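Local coordinates for protein adenosylmethionine-8-amino-7-oxononanoate aminotransferase (Methanocaldococcus jannaschii, PDB 6ZHK) that probably transfers an amino group from S-adenosylmethionine to 7-keto-8-aminopelargonic acid, a pyridoxal-phosphate-dependent step of biotin synthesis, at residues Leu47-Ile50 and Lys54-Asp57; Ala58-Trp63 and Phe274-Lys279; His184-Tyr189 and Leu214-Ser219. All coordinates share one frame; numbering follows the deposited sequence.

Contact 1: Leu47-Ile50 and Lys54-Asp57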
loop_
_atom_site.group_PDB
_atom_site.type_symbol
_atom_site.label_atom_id
_atom_site.label_comp_id
_atom_site.label_asym_id
_atom_site.label_seq_id
_atom_site.Cartn_x
_atom_site.Cartn_y
_atom_site.Cartn_z
ATOM N N LEU A 47 17.878 -7.898 16.271
ATOM C CA LEU A 47 16.721 -8.763 16.087
ATOM C C LEU A 47 16.968 -10.000 16.967
ATOM O O LEU A 47 18.061 -10.575 16.938
ATOM C CB LEU A 47 16.737 -9.202 14.617
ATOM C CG LEU A 47 16.485 -8.035 13.647
ATOM C CD1 LEU A 47 16.927 -8.383 12.213
ATOM C CD2 LEU A 47 14.994 -7.598 13.698
ATOM N N ILE A 48 15.939 -10.439 17.694
ATOM C CA ILE A 48 16.083 -11.600 18.559
ATOM C C ILE A 48 15.161 -12.700 18.057
ATOM O O ILE A 48 13.957 -12.459 17.933
ATOM C CB ILE A 48 15.727 -11.187 20.011
ATOM C CG1 ILE A 48 16.647 -10.028 20.453
ATOM C CG2 ILE A 48 15.830 -12.400 20.950
ATOM C CD1 ILE A 48 16.451 -9.559 21.912
ATOM N N ASP A 49 15.734 -13.872 17.747
ATOM C CA ASP A 49 14.940 -14.948 17.208
ATOM C C ASP A 49 14.262 -15.768 18.301
ATOM O O ASP A 49 14.421 -15.512 19.490
ATOM C CB ASP A 49 15.697 -15.753 16.159
ATOM C CG ASP A 49 16.653 -16.773 16.740
ATOM O OD1 ASP A 49 16.743 -16.828 17.983
ATOM O OD2 ASP A 49 17.339 -17.440 15.938
ATOM N N ILE A 50 13.487 -16.739 17.851
ATOM C CA ILE A 50 12.652 -17.547 18.718
ATOM C C ILE A 50 13.544 -18.502 19.523
ATOM O O ILE A 50 13.020 -19.155 20.426
ATOM C CB ILE A 50 11.612 -18.332 17.893
ATOM C CG1 ILE A 50 12.275 -19.288 16.877
ATOM C CG2 ILE A 50 10.546 -17.399 17.260
ATOM C CD1 ILE A 50 11.282 -20.209 16.106
ATOM N N LYS A 54 20.653 -13.267 19.096
ATOM C CA LYS A 54 20.604 -11.877 18.692
ATOM C C LYS A 54 21.448 -11.663 17.422
ATOM O O LYS A 54 22.537 -12.267 17.241
ATOM C CB LYS A 54 21.211 -10.996 19.795
ATOM C CG LYS A 54 20.501 -11.008 21.153
ATOM C CD LYS A 54 21.238 -10.110 22.195
ATOM C CE LYS A 54 20.570 -9.940 23.551
ATOM N NZ LYS A 54 20.216 -11.256 24.134
ATOM N N TYR A 55 20.904 -10.834 16.511
ATOM C CA TYR A 55 21.510 -10.529 15.228
ATOM C C TYR A 55 21.502 -9.030 14.993
ATOM O O TYR A 55 20.452 -8.407 15.114
ATOM C CB TYR A 55 20.747 -11.270 14.134
ATOM C CG TYR A 55 20.780 -12.761 14.356
ATOM C CD1 TYR A 55 21.861 -13.512 13.908
ATOM C CD2 TYR A 55 19.746 -13.407 15.008
ATOM C CE1 TYR A 55 21.939 -14.882 14.146
ATOM C CE2 TYR A 55 19.791 -14.784 15.210
ATOM C CZ TYR A 55 20.874 -15.518 14.755
ATOM O OH TYR A 55 20.950 -16.871 14.964
ATOM N N LEU A 56 22.679 -8.443 14.749
ATOM C CA LEU A 56 22.728 -7.030 14.422
ATOM C C LEU A 56 21.940 -6.799 13.126
ATOM O O LEU A 56 22.219 -7.437 12.114
ATOM C CB LEU A 56 24.197 -6.651 14.228
ATOM C CG LEU A 56 24.505 -5.185 13.920
ATOM C CD1 LEU A 56 24.099 -4.293 15.085
ATOM C CD2 LEU A 56 26.005 -5.051 13.724
ATOM N N ASP A 57 21.055 -5.809 13.129
ATOM C CA ASP A 57 20.209 -5.588 11.948
ATOM C C ASP A 57 20.948 -4.689 10.941
ATOM O O ASP A 57 20.711 -3.490 10.840
ATOM C CB ASP A 57 18.900 -4.970 12.408
ATOM C CG ASP A 57 17.807 -4.918 11.336
ATOM O OD1 ASP A 57 18.088 -5.256 10.152
ATOM O OD2 ASP A 57 16.712 -4.517 11.712
#
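A beta hairpin brings Leu47-Ile50 against Lys54-Asp57, with Leu47 facing Tyr55 as an antiparallel hydrogen-bonded pair. Leu47 N gives its hydrogen to Tyr55 O at 2.9 Å, and the return bond from Tyr55 N to Leu47 O has the same length. Leu47 O also receives a CA-H contact from Lys54 CA at 3.4 Å. One residue on, Ile48 and Lys54 form a non-hydrogen-bonded pair whose side chains run side by side, CG1 of Ile48 lying 4.0 Å from CG of Lys54, so that the aliphatic part of the lysine covers the buried isoleucine while its ammonium end continues into the exposed region.

The hairpin forms the middle of a four-stranded mixed sheet: strand 38-43 flanks 46-49, and strand 428-429 runs parallel to 54-57 through backbone bonds of Leu56 with Gly427 and Tyr429. On the face that carries Leu47 and Tyr55, the leucine branch reaches along to Asp57, its CD1 methyl packing 3.7 Å from CG of Asp57, beside a carboxylate whose OD2 is bonded to Ser61 and His69. A leucine belongs here because the position is buried among Ile39, Tyr429 and His69; it also packs on Ser88 of the second subunit.

Asp49 suits the start of the turn. With its CG between backbone N and carbonyl carbon (chi1 80°), the carboxylate stays near its own backbone, where OD1 can accept from the N-H of Tyr51, as in an Asx turn, and from that of Asn53. The other oxygen, OD2, approaches the edge of the Tyr55 ring, 3.7 Å from CE2 of Tyr55, with carboxylate and ring planes turned 65° apart.

Contact 2: Ala58-Trp63 and Phe274-Lys279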
loop_
_atom_site.group_PDB
_atom_site.type_symbol
_atom_site.label_atom_id
_atom_site.label_comp_id
_atom_site.label_asym_id
_atom_site.label_seq_id
_atom_site.Cartn_x
_atom_site.Cartn_y
_atom_site.Cartn_z
ATOM N N ALA A 58 21.854 -5.300 10.198
ATOM C CA ALA A 58 22.833 -4.563 9.406
ATOM C C ALA A 58 22.165 -4.027 8.130
ATOM O O ALA A 58 22.759 -3.158 7.501
ATOM C CB ALA A 58 23.998 -5.491 9.074
ATOM N N VAL A 59 20.924 -4.470 7.832
ATOM C CA VAL A 59 20.165 -3.909 6.713
ATOM C C VAL A 59 18.920 -3.141 7.181
ATOM O O VAL A 59 18.009 -2.829 6.374
ATOM C CB VAL A 59 19.860 -4.949 5.619
ATOM C CG1 VAL A 59 21.111 -5.373 4.829
ATOM C CG2 VAL A 59 19.079 -6.182 6.142
ATOM N N SER A 60 18.826 -2.901 8.491
ATOM C CA SER A 60 17.715 -2.132 9.045
ATOM C C SER A 60 16.370 -2.688 8.635
ATOM O O SER A 60 15.469 -1.911 8.349
ATOM C CB SER A 60 17.837 -0.684 8.626
ATOM O OG SER A 60 18.958 -0.111 9.279
ATOM N N SER A 61 16.202 -4.025 8.708
ATOM C CA SER A 61 14.896 -4.619 8.378
ATOM C C SER A 61 14.421 -4.142 6.984
ATOM O O SER A 61 13.229 -3.880 6.770
ATOM C CB SER A 61 13.843 -4.473 9.474
ATOM O OG SER A 61 14.322 -4.955 10.751
ATOM N N ILE A 62 15.393 -4.110 6.045
ATOM C CA ILE A 62 15.186 -3.735 4.648
ATOM C C ILE A 62 14.934 -2.214 4.576
ATOM O O ILE A 62 13.964 -1.718 3.930
ATOM C CB ILE A 62 14.136 -4.601 3.905
ATOM C CG1 ILE A 62 14.097 -6.073 4.339
ATOM C CG2 ILE A 62 14.248 -4.428 2.363
ATOM C CD1 ILE A 62 15.348 -6.856 4.005
ATOM N N TRP A 63 15.847 -1.482 5.248
ATOM C CA TRP A 63 16.180 -0.104 4.908
ATOM C C TRP A 63 15.086 0.825 5.455
ATOM O O TRP A 63 14.938 1.947 4.951
ATOM C CB TRP A 63 16.366 0.115 3.381
ATOM C CG TRP A 63 17.115 -0.930 2.594
ATOM C CD1 TRP A 63 17.872 -1.963 3.055
ATOM C CD2 TRP A 63 17.121 -1.057 1.151
ATOM N NE1 TRP A 63 18.361 -2.719 2.005
ATOM C CE2 TRP A 63 17.887 -2.208 0.830
ATOM C CE3 TRP A 63 16.524 -0.334 0.110
ATOM C CZ2 TRP A 63 18.088 -2.612 -0.488
ATOM C CZ3 TRP A 63 16.718 -0.733 -1.195
ATOM C CH2 TRP A 63 17.534 -1.834 -1.488
ATOM N N PHE A 274 15.223 10.669 5.477
ATOM C CA PHE A 274 15.363 10.528 6.919
ATOM C C PHE A 274 16.749 10.058 7.309
ATOM O O PHE A 274 16.893 9.205 8.176
ATOM C CB PHE A 274 14.230 9.660 7.462
ATOM C CG PHE A 274 12.923 10.337 7.193
ATOM C CD1 PHE A 274 12.521 11.434 7.934
ATOM C CD2 PHE A 274 12.167 9.956 6.096
ATOM C CE1 PHE A 274 11.351 12.127 7.645
ATOM C CE2 PHE A 274 10.978 10.607 5.822
ATOM C CZ PHE A 274 10.569 11.664 6.604
ATOM N N GLY A 275 17.760 10.626 6.644
ATOM C CA GLY A 275 19.136 10.593 7.133
ATOM C C GLY A 275 20.047 9.503 6.541
ATOM O O GLY A 275 21.247 9.596 6.777
ATOM N N ARG A 276 19.528 8.479 5.805
ATOM C CA ARG A 276 20.391 7.361 5.437
ATOM C C ARG A 276 21.637 7.768 4.635
ATOM O O ARG A 276 22.680 7.147 4.793
ATOM C CB ARG A 276 19.613 6.216 4.770
ATOM C CG ARG A 276 20.196 4.832 5.021
ATOM C CD ARG A 276 19.952 4.422 6.463
ATOM N NE ARG A 276 18.559 3.908 6.528
ATOM C CZ ARG A 276 18.089 3.119 7.475
ATOM N NH1 ARG A 276 18.855 2.822 8.494
ATOM N NH2 ARG A 276 16.832 2.694 7.468
ATOM N N THR A 277 21.559 8.785 3.763
ATOM C CA THR A 277 22.718 9.155 2.939
ATOM C C THR A 277 23.662 10.103 3.661
ATOM O O THR A 277 24.719 10.415 3.131
ATOM C CB THR A 277 22.350 9.839 1.612
ATOM O OG1 THR A 277 21.743 11.094 1.929
ATOM C CG2 THR A 277 21.387 9.016 0.781
ATOM N N GLY A 278 23.251 10.606 4.837
ATOM C CA GLY A 278 24.069 11.510 5.632
ATOM C C GLY A 278 23.416 12.873 5.744
ATOM O O GLY A 278 23.799 13.670 6.569
ATOM N N LYS A 279 22.429 13.146 4.878
ATOM C CA LYS A 279 21.638 14.363 4.999
ATOM C C LYS A 279 20.199 13.960 5.301
ATOM O O LYS A 279 19.843 12.831 5.003
ATOM C CB LYS A 279 21.530 14.995 3.616
ATOM C CG LYS A 279 22.762 15.730 3.126
ATOM C CD LYS A 279 22.363 16.426 1.857
ATOM C CE LYS A 279 23.493 16.578 0.874
ATOM N NZ LYS A 279 23.198 17.761 0.031
HETATM O O HOH W 1 17.156 3.618 4.110
#
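This is a buried polar contact in which Arg276 reaches from a loop after strand 265-268 to Ser60 and Trp63 in the short, weakly bonded left-handed helical turn 60-63. The arginine chain bends at chi2 (72°) and chi3 (81°), which carries the guanidinium to this turn. There NH1 of Arg276 makes a weak hydrogen bond of 3.0 Å to OG of Ser60, which lies oblique to the guanidinium plane. A stronger partner of NH1 is Asn65 O, while the serine hydroxyl is bonded to Val440 O; a small hydroxyl can give to a carbonyl and accept from the arginine together. Trp63 O lies at the guanidinium edge, near its plane, 3.2 Å from NH2 of Arg276. A water ties the same carbonyl to the arginine, donating to Trp63 O at 2.9 Å and accepting from Arg276 NE at 2.8 Å. Arg276 follows Gly275 in a type I turn closed by Gly278 N to Gly275 O; at the backbone angles of either glycine a CB would press on the preceding carbonyl O. Around the contact, the backbone of Ala58 is hydrogen-bonded to Tyr429 of strand 428-429, Arg276 packs on Met394 of strand 394-399, and Phe274 leans on helix 343-358.

Contact 3: His184-Tyr189 and Leu214-Ser219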
loop_
_atom_site.group_PDB
_atom_site.type_symbol
_atom_site.label_atom_id
_atom_site.label_comp_id
_atom_site.label_asym_id
_atom_site.label_seq_id
_atom_site.Cartn_x
_atom_site.Cartn_y
_atom_site.Cartn_z
ATOM N N HIS A 184 14.140 4.887 -21.121
ATOM C CA HIS A 184 15.025 4.714 -19.976
ATOM C C HIS A 184 16.432 5.067 -20.427
ATOM O O HIS A 184 16.915 4.450 -21.370
ATOM C CB HIS A 184 15.050 3.256 -19.553
ATOM C CG HIS A 184 13.841 2.849 -18.819
ATOM N ND1 HIS A 184 12.739 2.329 -19.471
ATOM C CD2 HIS A 184 13.531 2.911 -17.509
ATOM C CE1 HIS A 184 11.811 2.043 -18.560
ATOM N NE2 HIS A 184 12.272 2.387 -17.378
ATOM N N ALA A 185 17.046 6.064 -19.780
ATOM C CA ALA A 185 18.442 6.348 -20.039
ATOM C C ALA A 185 19.329 5.252 -19.431
ATOM O O ALA A 185 18.892 4.449 -18.588
ATOM C CB ALA A 185 18.785 7.676 -19.479
ATOM N N ASN A 186 20.615 5.251 -19.833
ATOM C CA ASN A 186 21.522 4.279 -19.252
ATOM C C ASN A 186 21.784 4.657 -17.803
ATOM O O ASN A 186 21.746 5.837 -17.450
ATOM C CB ASN A 186 22.853 4.160 -19.995
ATOM C CG ASN A 186 22.660 3.533 -21.354
ATOM O OD1 ASN A 186 22.003 2.494 -21.477
ATOM N ND2 ASN A 186 23.224 4.178 -22.365
ATOM N N PRO A 187 22.058 3.649 -16.949
ATOM C CA PRO A 187 22.244 3.889 -15.523
ATOM C C PRO A 187 23.173 5.085 -15.334
ATOM O O PRO A 187 24.221 5.176 -15.971
ATOM C CB PRO A 187 22.911 2.592 -15.044
ATOM C CG PRO A 187 22.348 1.543 -15.982
ATOM C CD PRO A 187 22.263 2.239 -17.330
ATOM N N PRO A 188 22.807 6.031 -14.440
ATOM C CA PRO A 188 23.548 7.286 -14.286
ATOM C C PRO A 188 25.047 7.136 -14.033
ATOM O O PRO A 188 25.804 8.076 -14.302
ATOM C CB PRO A 188 22.928 7.942 -13.059
ATOM C CG PRO A 188 21.541 7.314 -12.918
ATOM C CD PRO A 188 21.634 5.936 -13.548
ATOM N N TYR A 189 25.462 5.999 -13.446
ATOM C CA TYR A 189 26.886 5.771 -13.231
ATOM C C TYR A 189 27.536 5.506 -14.595
ATOM O O TYR A 189 28.666 5.003 -14.528
ATOM C CB TYR A 189 27.162 4.608 -12.256
ATOM C CG TYR A 189 26.571 3.275 -12.667
ATOM C CD1 TYR A 189 27.277 2.387 -13.464
ATOM C CD2 TYR A 189 25.307 2.881 -12.230
ATOM C CE1 TYR A 189 26.730 1.165 -13.831
ATOM C CE2 TYR A 189 24.740 1.667 -12.587
ATOM C CZ TYR A 189 25.466 0.806 -13.397
ATOM O OH TYR A 189 24.921 -0.374 -13.800
ATOM N N LEU A 214 25.243 12.081 -18.125
ATOM C CA LEU A 214 24.332 13.195 -17.880
ATOM C C LEU A 214 23.811 13.764 -19.210
ATOM O O LEU A 214 22.592 13.940 -19.392
ATOM C CB LEU A 214 25.032 14.265 -17.031
ATOM C CG LEU A 214 24.196 15.501 -16.761
ATOM C CD1 LEU A 214 22.782 15.150 -16.219
ATOM C CD2 LEU A 214 24.964 16.470 -15.851
ATOM N N ASN A 215 24.739 14.031 -20.152
ATOM C CA ASN A 215 24.383 14.562 -21.462
ATOM C C ASN A 215 23.383 13.637 -22.163
ATOM O O ASN A 215 22.489 14.107 -22.847
ATOM C CB ASN A 215 25.621 14.863 -22.337
ATOM C CG ASN A 215 26.284 16.207 -22.077
ATOM O OD1 ASN A 215 25.616 17.180 -21.673
ATOM N ND2 ASN A 215 27.594 16.266 -22.315
ATOM N N GLU A 216 23.524 12.325 -22.002
ATOM C CA GLU A 216 22.615 11.386 -22.633
ATOM C C GLU A 216 21.190 11.647 -22.119
ATOM O O GLU A 216 20.257 11.696 -22.923
ATOM C CB GLU A 216 23.069 9.951 -22.370
ATOM C CG GLU A 216 21.960 8.957 -22.660
ATOM C CD GLU A 216 21.903 7.647 -21.874
ATOM O OE1 GLU A 216 22.714 7.447 -20.915
ATOM O OE2 GLU A 216 21.079 6.802 -22.267
ATOM N N MET A 217 21.059 11.809 -20.782
ATOM C CA MET A 217 19.773 12.003 -20.115
ATOM C C MET A 217 19.171 13.359 -20.490
ATOM O O MET A 217 17.966 13.514 -20.715
ATOM C CB MET A 217 19.927 11.883 -18.592
ATOM C CG MET A 217 18.683 12.332 -17.851
ATOM S SD MET A 217 17.254 11.258 -18.230
ATOM C CE MET A 217 17.371 10.039 -16.914
ATOM N N ILE A 218 20.011 14.400 -20.505
ATOM C CA ILE A 218 19.506 15.722 -20.825
ATOM C C ILE A 218 18.970 15.706 -22.254
ATOM O O ILE A 218 17.899 16.261 -22.516
ATOM C CB ILE A 218 20.626 16.773 -20.662
ATOM C CG1 ILE A 218 20.986 16.898 -19.175
ATOM C CG2 ILE A 218 20.117 18.075 -21.256
ATOM C CD1 ILE A 218 22.214 17.829 -18.860
ATOM N N SER A 219 19.714 15.060 -23.159
ATOM C CA SER A 219 19.331 14.940 -24.560
ATOM C C SER A 219 17.981 14.233 -24.671
ATOM O O SER A 219 17.178 14.612 -25.519
ATOM C CB SER A 219 20.393 14.176 -25.370
ATOM O OG SER A 219 21.575 14.978 -25.410
#
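The backbone N-H of Asn186 is held by both carboxylate oxygens of Glu216. The main bond runs to Glu216 OE2 at 2.9 Å from Asn186 N, nearly straight at 158°, on the syn side and 27° out of the carboxylate plane; the one from Asn186 N to OE1 is weak, at 3.2 Å. Glu216 reaches the strand end because its CG lies opposite the backbone N (chi1 164°) and the chain stays extended beyond it. The side-chain amide of Asn186 crosses the glutamate at about a right angle, and its OD1 takes a hydrogen from Lys152. Strand 183-185 is the edge of the seven-stranded, mostly parallel sheet of the fold-type I aminotransferases, and helix 211-224 lies in the crossover from it to the parallel strand 228-234, with strand 147-151 between them in the sheet. The Met217 chain bends at chi2 and chi3, which brings CE to 3.8 Å from CB of Ala185, while it also packs on Ile149 and Val151. A side chain of one methyl, CB of Ala185, fits between Met217 CE and Glu216 OE2. With an alanine in place of Glu216, the Asn186 N-H would probably lose its acceptor and the strand end its polar tie to the helix.

How the contacts relate
Contacts 1 and 2 are consecutive in the chain, strand 54-57 running on into helix 60-63; their centres are 18 Å apart and they touch where Leu47 CD2 lies 4.0 Å from Ser61 OG. Both also reach the second subunit. Contact 2 is nearer the predicted cofactor lysine, free of cofactor here, with the Trp63 side chain about 4 Å from that of Lys301, whose NZ bonds to Ile62 O; in contact 1 the Asp57 side chain is about 8 Å from that of Arg431, a predicted substrate-binding residue. Contact 3 stands apart, away from these sites: its centre is 26 Å from that of contact 2 and 41 Å from that of contact 1, across the chain's centre.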